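Local coordinates for protein KLLA0F20702p (Kluyveromyces lactis, PDB 5Y5A) that is the Est1 subunit of yeast telomerase, which binds Cdc13 and so probably brings the enzyme to telomeres, at residues 272-284 with 318-330. Residues are numbered along the deposited sequence; the frame is centred on the assembly and turned at random.
Sequences IPNFTNLLGDPNG and LPLIGSHIFPQTW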
ATOM      1  N   ILE A 272      -4.695   2.687  11.423  1.00 36.79           N
ATOM      2  CA  ILE A 272      -5.942   2.135  11.927  1.00 42.63           C
ATOM      3  C   ILE A 272      -7.011   3.207  12.257  1.00 42.99           C
ATOM      4  O   ILE A 272      -8.191   2.987  11.975  1.00 44.28           O
ATOM      5  CB  ILE A 272      -5.662   1.242  13.161  1.00 47.67           C
ATOM      6  CG1 ILE A 272      -5.005  -0.068  12.719  1.00 45.97           C
ATOM      7  CG2 ILE A 272      -6.935   0.937  13.940  1.00 49.27           C
ATOM      8  CD1 ILE A 272      -4.440  -0.858  13.874  1.00 46.26           C
ATOM      9  N   PRO A 273      -6.619   4.357  12.856  1.00 40.67           N
ATOM     10  CA  PRO A 273      -7.645   5.398  13.038  1.00 40.38           C
ATOM     11  C   PRO A 273      -8.344   5.809  11.739  1.00 38.51           C
ATOM     12  O   PRO A 273      -9.563   5.956  11.734  1.00 38.59           O
ATOM     13  CB  PRO A 273      -6.853   6.572  13.620  1.00 39.96           C
ATOM     14  CG  PRO A 273      -5.739   5.918  14.386  1.00 44.05           C
ATOM     15  CD  PRO A 273      -5.391   4.662  13.621  1.00 40.13           C
ATOM     16  N   ASN A 274      -7.597   5.976  10.657  1.00 40.39           N
ATOM     17  CA  ASN A 274      -8.213   6.350   9.384  1.00 42.37           C
ATOM     18  C   ASN A 274      -9.066   5.243   8.771  1.00 40.84           C
ATOM     19  O   ASN A 274     -10.183   5.500   8.303  1.00 39.69           O
ATOM     20  CB  ASN A 274      -7.143   6.797   8.391  1.00 47.74           C
ATOM     21  CG  ASN A 274      -6.766   8.251   8.573  1.00 51.99           C
ATOM     22  OD1 ASN A 274      -7.428   9.144   8.046  1.00 52.90           O
ATOM     23  ND2 ASN A 274      -5.708   8.499   9.334  1.00 51.24           N
ATOM     24  N   PHE A 275      -8.540   4.022   8.764  1.00 35.46           N
ATOM     25  CA  PHE A 275      -9.315   2.837   8.397  1.00 36.26           C
ATOM     26  C   PHE A 275     -10.650   2.783   9.151  1.00 41.47           C
ATOM     27  O   PHE A 275     -11.705   2.516   8.573  1.00 37.86           O
ATOM     28  CB  PHE A 275      -8.494   1.579   8.692  1.00 34.75           C
ATOM     29  CG  PHE A 275      -9.135   0.296   8.247  1.00 38.17           C
ATOM     30  CD1 PHE A 275      -9.034  -0.125   6.923  1.00 36.58           C
ATOM     31  CD2 PHE A 275      -9.795  -0.517   9.156  1.00 39.87           C
ATOM     32  CE1 PHE A 275      -9.598  -1.331   6.509  1.00 37.96           C
ATOM     33  CE2 PHE A 275     -10.363  -1.730   8.748  1.00 37.12           C
ATOM     34  CZ  PHE A 275     -10.262  -2.132   7.420  1.00 34.54           C
ATOM     35  N   THR A 276     -10.585   3.052  10.451  1.00 39.91           N
ATOM     36  CA  THR A 276     -11.752   2.993  11.328  1.00 40.27           C
ATOM     37  C   THR A 276     -12.715   4.152  11.060  1.00 41.45           C
ATOM     38  O   THR A 276     -13.932   3.985  11.107  1.00 40.58           O
ATOM     39  CB  THR A 276     -11.312   3.007  12.800  1.00 39.27           C
ATOM     40  OG1 THR A 276     -10.402   1.926  13.014  1.00 37.20           O
ATOM     41  CG2 THR A 276     -12.498   2.851  13.739  1.00 40.86           C
ATOM     42  N   ASN A 277     -12.154   5.317  10.761  1.00 38.10           N
ATOM     43  CA  ASN A 277     -12.948   6.496  10.452  1.00 43.65           C
ATOM     44  C   ASN A 277     -13.765   6.245   9.186  1.00 47.75           C
ATOM     45  O   ASN A 277     -14.885   6.732   9.050  1.00 45.46           O
ATOM     46  CB  ASN A 277     -12.043   7.719  10.292  1.00 41.92           C
ATOM     47  CG  ASN A 277     -12.819   9.033  10.219  1.00 49.88           C
ATOM     48  OD1 ASN A 277     -13.118   9.531   9.133  1.00 46.22           O
ATOM     49  ND2 ASN A 277     -13.132   9.607  11.383  1.00 48.02           N
ATOM     50  N   LEU A 278     -13.203   5.445   8.283  1.00 45.85           N
ATOM     51  CA  LEU A 278     -13.847   5.114   7.017  1.00 40.46           C
ATOM     52  C   LEU A 278     -14.871   3.982   7.123  1.00 44.20           C
ATOM     53  O   LEU A 278     -15.938   4.042   6.506  1.00 39.73           O
ATOM     54  CB  LEU A 278     -12.783   4.743   5.977  1.00 37.74           C
ATOM     55  CG  LEU A 278     -13.260   4.286   4.593  1.00 42.14           C
ATOM     56  CD1 LEU A 278     -14.164   5.326   3.936  1.00 37.85           C
ATOM     57  CD2 LEU A 278     -12.066   3.981   3.696  1.00 41.27           C
ATOM     58  N   LEU A 279     -14.552   2.948   7.895  1.00 36.11           N
ATOM     59  CA  LEU A 279     -15.357   1.728   7.859  1.00 37.44           C
ATOM     60  C   LEU A 279     -16.013   1.351   9.172  1.00 42.93           C
ATOM     61  O   LEU A 279     -16.866   0.468   9.194  1.00 42.88           O
ATOM     62  CB  LEU A 279     -14.496   0.540   7.406  1.00 36.86           C
ATOM     63  CG  LEU A 279     -13.925   0.620   5.995  1.00 42.09           C
ATOM     64  CD1 LEU A 279     -12.973  -0.547   5.745  1.00 42.43           C
ATOM     65  CD2 LEU A 279     -15.059   0.637   4.977  1.00 40.27           C
ATOM     66  N   GLY A 280     -15.614   1.993  10.267  1.00 41.28           N
ATOM     67  CA  GLY A 280     -16.038   1.521  11.569  1.00 41.67           C
ATOM     68  C   GLY A 280     -16.732   2.510  12.478  1.00 43.88           C
ATOM     69  O   GLY A 280     -17.449   2.114  13.396  1.00 43.70           O
ATOM     70  N   ASP A 281     -16.510   3.791  12.223  1.00 43.16           N
ATOM     71  CA  ASP A 281     -17.083   4.868  13.012  1.00 42.38           C
ATOM     72  C   ASP A 281     -18.364   5.432  12.373  1.00 49.63           C
ATOM     73  O   ASP A 281     -18.298   6.114  11.350  1.00 45.41           O
ATOM     74  CB  ASP A 281     -16.040   5.977  13.172  1.00 43.42           C
ATOM     75  CG  ASP A 281     -16.441   7.022  14.189  1.00 45.75           C
ATOM     76  OD1 ASP A 281     -17.605   7.020  14.646  1.00 47.87           O
ATOM     77  OD2 ASP A 281     -15.577   7.866  14.516  1.00 46.23           O
ATOM     78  N   PRO A 282     -19.529   5.168  12.991  1.00 48.88           N
ATOM     79  CA  PRO A 282     -20.808   5.705  12.516  1.00 54.22           C
ATOM     80  C   PRO A 282     -20.759   7.219  12.328  1.00 54.70           C
ATOM     81  O   PRO A 282     -21.492   7.755  11.502  1.00 51.58           O
ATOM     82  CB  PRO A 282     -21.787   5.342  13.643  1.00 58.53           C
ATOM     83  CG  PRO A 282     -21.176   4.194  14.327  1.00 55.80           C
ATOM     84  CD  PRO A 282     -19.689   4.383  14.227  1.00 55.43           C
ATOM     85  N   ASN A 283     -19.898   7.890  13.088  1.00 49.87           N
ATOM     86  CA  ASN A 283     -19.792   9.343  13.031  1.00 51.79           C
ATOM     87  C   ASN A 283     -18.547   9.844  12.318  1.00 50.30           C
ATOM     88  O   ASN A 283     -18.280  11.040  12.306  1.00 51.31           O
ATOM     89  CB  ASN A 283     -19.830   9.923  14.439  1.00 51.93           C
ATOM     90  CG  ASN A 283     -21.142   9.654  15.130  1.00 57.55           C
ATOM     91  OD1 ASN A 283     -22.173   9.515  14.478  1.00 64.36           O
ATOM     92  ND2 ASN A 283     -21.112   9.567  16.449  1.00 65.15           N
ATOM     93  N   GLY A 284     -17.781   8.936  11.726  1.00 49.54           N
ATOM     94  CA  GLY A 284     -16.591   9.339  10.998  1.00 47.63           C
ATOM     95  C   GLY A 284     -16.992  10.085   9.744  1.00 49.35           C
ATOM     96  O   GLY A 284     -17.904   9.653   9.038  1.00 47.65           O
ATOM     97  N   LEU A 318     -16.148  -3.059   0.261  1.00 37.74           N
ATOM     98  CA  LEU A 318     -16.017  -2.321   1.486  1.00 37.30           C
ATOM     99  C   LEU A 318     -17.021  -2.668   2.548  1.00 41.12           C
ATOM    100  O   LEU A 318     -16.639  -2.941   3.646  1.00 45.49           O
ATOM    101  CB  LEU A 318     -15.941  -0.842   1.220  1.00 38.09           C
ATOM    102  CG  LEU A 318     -14.765  -0.438   0.361  1.00 38.34           C
ATOM    103  CD1 LEU A 318     -14.770   1.033   0.082  1.00 36.84           C
ATOM    104  CD2 LEU A 318     -13.461  -0.825   0.994  1.00 38.43           C
ATOM    105  N   PRO A 319     -18.300  -2.679   2.241  1.00 40.23           N
ATOM    106  CA  PRO A 319     -19.253  -3.083   3.284  1.00 45.45           C
ATOM    107  C   PRO A 319     -19.092  -4.526   3.756  1.00 45.72           C
ATOM    108  O   PRO A 319     -19.505  -4.841   4.870  1.00 48.03           O
ATOM    109  CB  PRO A 319     -20.614  -2.904   2.602  1.00 45.63           C
ATOM    110  CG  PRO A 319     -20.378  -1.870   1.568  1.00 44.48           C
ATOM    111  CD  PRO A 319     -18.998  -2.172   1.047  1.00 39.65           C
ATOM    112  N   LEU A 320     -18.512  -5.387   2.924  1.00 39.11           N
ATOM    113  CA  LEU A 320     -18.348  -6.785   3.298  1.00 40.01           C
ATOM    114  C   LEU A 320     -17.240  -6.899   4.334  1.00 38.40           C
ATOM    115  O   LEU A 320     -17.387  -7.578   5.350  1.00 43.82           O
ATOM    116  CB  LEU A 320     -18.035  -7.643   2.071  1.00 33.11           C
ATOM    117  CG  LEU A 320     -19.085  -7.462   0.969  1.00 43.25           C
ATOM    118  CD1 LEU A 320     -18.680  -8.200  -0.301  1.00 37.33           C
ATOM    119  CD2 LEU A 320     -20.449  -7.942   1.455  1.00 39.10           C
ATOM    120  N   ILE A 321     -16.133  -6.220   4.065  1.00 35.05           N
ATOM    121  CA  ILE A 321     -15.043  -6.137   5.018  1.00 43.29           C
ATOM    122  C   ILE A 321     -15.499  -5.404   6.283  1.00 43.06           C
ATOM    123  O   ILE A 321     -15.248  -5.853   7.405  1.00 41.96           O
ATOM    124  CB  ILE A 321     -13.838  -5.435   4.391  1.00 37.32           C
ATOM    125  CG1 ILE A 321     -13.250  -6.328   3.298  1.00 33.47           C
ATOM    126  CG2 ILE A 321     -12.791  -5.121   5.453  1.00 37.88           C
ATOM    127  CD1 ILE A 321     -12.148  -5.662   2.476  1.00 35.22           C
ATOM    128  N   GLY A 322     -16.196  -4.286   6.092  1.00 47.56           N
ATOM    129  CA  GLY A 322     -16.703  -3.494   7.203  1.00 45.53           C
ATOM    130  C   GLY A 322     -17.555  -4.303   8.166  1.00 44.63           C
ATOM    131  O   GLY A 322     -17.383  -4.217   9.384  1.00 43.12           O
ATOM    132  N   SER A 323     -18.462  -5.103   7.616  1.00 42.50           N
ATOM    133  CA  SER A 323     -19.391  -5.868   8.437  1.00 45.08           C
ATOM    134  C   SER A 323     -18.705  -6.978   9.241  1.00 48.94           C
ATOM    135  O   SER A 323     -19.203  -7.383  10.287  1.00 51.54           O
ATOM    136  CB  SER A 323     -20.494  -6.463   7.572  1.00 38.99           C
ATOM    137  OG  SER A 323     -20.004  -7.532   6.780  1.00 59.92           O
ATOM    138  N   HIS A 324     -17.568  -7.471   8.764  1.00 47.61           N
ATOM    139  CA  HIS A 324     -16.826  -8.473   9.528  1.00 43.96           C
ATOM    140  C   HIS A 324     -16.005  -7.834  10.646  1.00 40.43           C
ATOM    141  O   HIS A 324     -16.001  -8.319  11.781  1.00 43.23           O
ATOM    142  CB  HIS A 324     -15.921  -9.294   8.610  1.00 45.02           C
ATOM    143  CG  HIS A 324     -16.635 -10.405   7.906  1.00 46.56           C
ATOM    144  ND1 HIS A 324     -17.018 -10.329   6.585  1.00 46.04           N
ATOM    145  CD2 HIS A 324     -17.055 -11.611   8.352  1.00 42.61           C
ATOM    146  CE1 HIS A 324     -17.633 -11.447   6.242  1.00 39.39           C
ATOM    147  NE2 HIS A 324     -17.670 -12.240   7.297  1.00 41.90           N
ATOM    148  N   ILE A 325     -15.314  -6.744  10.331  1.00 37.25           N
ATOM    149  CA  ILE A 325     -14.498  -6.066  11.334  1.00 42.87           C
ATOM    150  C   ILE A 325     -15.354  -5.249  12.306  1.00 45.80           C
ATOM    151  O   ILE A 325     -15.156  -5.315  13.513  1.00 43.44           O
ATOM    152  CB  ILE A 325     -13.446  -5.157  10.675  1.00 35.95           C
ATOM    153  CG1 ILE A 325     -12.591  -5.982   9.702  1.00 35.84           C
ATOM    154  CG2 ILE A 325     -12.567  -4.500  11.733  1.00 35.57           C
ATOM    155  CD1 ILE A 325     -11.324  -5.269   9.231  1.00 31.61           C
ATOM    156  N   PHE A 326     -16.316  -4.503  11.773  1.00 42.50           N
ATOM    157  CA  PHE A 326     -17.164  -3.630  12.581  1.00 42.65           C
ATOM    158  C   PHE A 326     -18.643  -3.999  12.452  1.00 45.22           C
ATOM    159  O   PHE A 326     -19.425  -3.222  11.897  1.00 42.27           O
ATOM    160  CB  PHE A 326     -16.967  -2.166  12.160  1.00 39.09           C
ATOM    161  CG  PHE A 326     -15.527  -1.715  12.154  1.00 38.35           C
ATOM    162  CD1 PHE A 326     -14.886  -1.362  13.341  1.00 41.71           C
ATOM    163  CD2 PHE A 326     -14.822  -1.620  10.963  1.00 32.61           C
ATOM    164  CE1 PHE A 326     -13.566  -0.936  13.345  1.00 37.83           C
ATOM    165  CE2 PHE A 326     -13.501  -1.189  10.961  1.00 37.62           C
ATOM    166  CZ  PHE A 326     -12.871  -0.846  12.159  1.00 37.25           C
ATOM    167  N   PRO A 327     -19.038  -5.176  12.967  1.00 46.96           N
ATOM    168  CA  PRO A 327     -20.395  -5.692  12.729  1.00 50.13           C
ATOM    169  C   PRO A 327     -21.512  -4.743  13.169  1.00 52.28           C
ATOM    170  O   PRO A 327     -22.513  -4.618  12.457  1.00 51.90           O
ATOM    171  CB  PRO A 327     -20.428  -6.986  13.558  1.00 54.24           C
ATOM    172  CG  PRO A 327     -19.366  -6.809  14.597  1.00 46.33           C
ATOM    173  CD  PRO A 327     -18.276  -6.045  13.882  1.00 46.97           C
ATOM    174  N   GLN A 328     -21.340  -4.070  14.304  1.00 47.82           N
ATOM    175  CA  GLN A 328     -22.382  -3.203  14.838  1.00 55.60           C
ATOM    176  C   GLN A 328     -22.606  -1.987  13.954  1.00 58.19           C
ATOM    177  O   GLN A 328     -23.744  -1.590  13.715  1.00 52.34           O
ATOM    178  CB  GLN A 328     -22.032  -2.755  16.257  1.00 66.78           C
ATOM    179  CG  GLN A 328     -22.050  -3.891  17.248  1.00 77.44           C
ATOM    180  CD  GLN A 328     -23.365  -4.634  17.217  1.00 85.85           C
ATOM    181  OE1 GLN A 328     -24.428  -4.036  17.386  1.00 86.92           O
ATOM    182  NE2 GLN A 328     -23.304  -5.941  16.979  1.00 91.65           N
ATOM    183  N   THR A 329     -21.514  -1.399  13.478  1.00 57.66           N
ATOM    184  CA  THR A 329     -21.594  -0.251  12.591  1.00 54.07           C
ATOM    185  C   THR A 329     -22.360  -0.607  11.318  1.00 52.65           C
ATOM    186  O   THR A 329     -23.120   0.201  10.808  1.00 52.29           O
ATOM    187  CB  THR A 329     -20.194   0.275  12.226  1.00 55.85           C
ATOM    188  OG1 THR A 329     -19.483   0.621  13.426  1.00 51.15           O
ATOM    189  CG2 THR A 329     -20.289   1.503  11.321  1.00 54.11           C
ATOM    190  N   TRP A 330     -22.189  -1.828  10.821  1.00 54.97           N
ATOM    191  CA  TRP A 330     -22.816  -2.199   9.553  1.00 53.79           C
ATOM    192  C   TRP A 330     -24.146  -2.939   9.708  1.00 58.71           C
ATOM    193  O   TRP A 330     -24.689  -3.463   8.737  1.00 64.32           O
ATOM    194  CB  TRP A 330     -21.840  -3.017   8.712  1.00 46.50           C
ATOM    195  CG  TRP A 330     -20.790  -2.134   8.091  1.00 47.15           C
ATOM    196  CD1 TRP A 330     -19.551  -1.863   8.589  1.00 45.29           C
ATOM    197  CD2 TRP A 330     -20.912  -1.367   6.880  1.00 45.96           C
ATOM    198  NE1 TRP A 330     -18.883  -0.997   7.758  1.00 47.99           N
ATOM    199  CE2 TRP A 330     -19.697  -0.675   6.701  1.00 46.96           C
ATOM    200  CE3 TRP A 330     -21.924  -1.206   5.930  1.00 45.72           C
ATOM    201  CZ2 TRP A 330     -19.468   0.170   5.612  1.00 46.62           C
ATOM    202  CZ3 TRP A 330     -21.694  -0.368   4.845  1.00 46.62           C
ATOM    203  CH2 TRP A 330     -20.474   0.308   4.697  1.00 40.54           C
TER
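The phenyl ring of F326 lies flat over the backbone of G280, the first residue past the end of helix 271-279. G280 CA sits over one face in a CH-pi contact, 3.4 Å from the ring centroid, while the opposite face carries CG2 of F326's own neighbour I325. A side chain at G280 would run into the ring, so glycine permits this close approach. F326 CG stands anti to its carbonyl carbon (chi1 -53°), which carries the ring across to helix 271-279, where CZ comes 3.8 Å from T276 OG1 and CE2 approaches L279 CB. Replacing F326 by alanine would take the ring off G280 and is likely to leave a gap there, with T276 and F275 short of an apolar neighbour. Deeper in, the F275 ring is met at its edge by I325 CD1, 3.7 Å from F275 CE2, and L279 CD2 packs against L318 CB at 4.1 Å. Two successive carbonyls at the helix end are gripped by side chains of 318-330. The indole NE1 of W330 donates to L279 O at 2.9 Å, within the carbonyl plane but bent (N-H...O 141°), and T329 OG1 donates to G280 O from above its plane. The contact thins toward solvent, where the exposed P282, within the D281-N283 Asx turn, merely rests its CD 3.9 Å from T329 OG1. Helix 251-263 backs F275, L278 and L318, and helix 339-379 touches F275 and I321. The axes of 272-279 and 318-325 approach to 10.9 Å and cross at -108°, a steep helix-helix packing, closed by side-chain bonds to a helix C-terminus, within the all-helical, TPR-related Est1 DNA/RNA-binding domain.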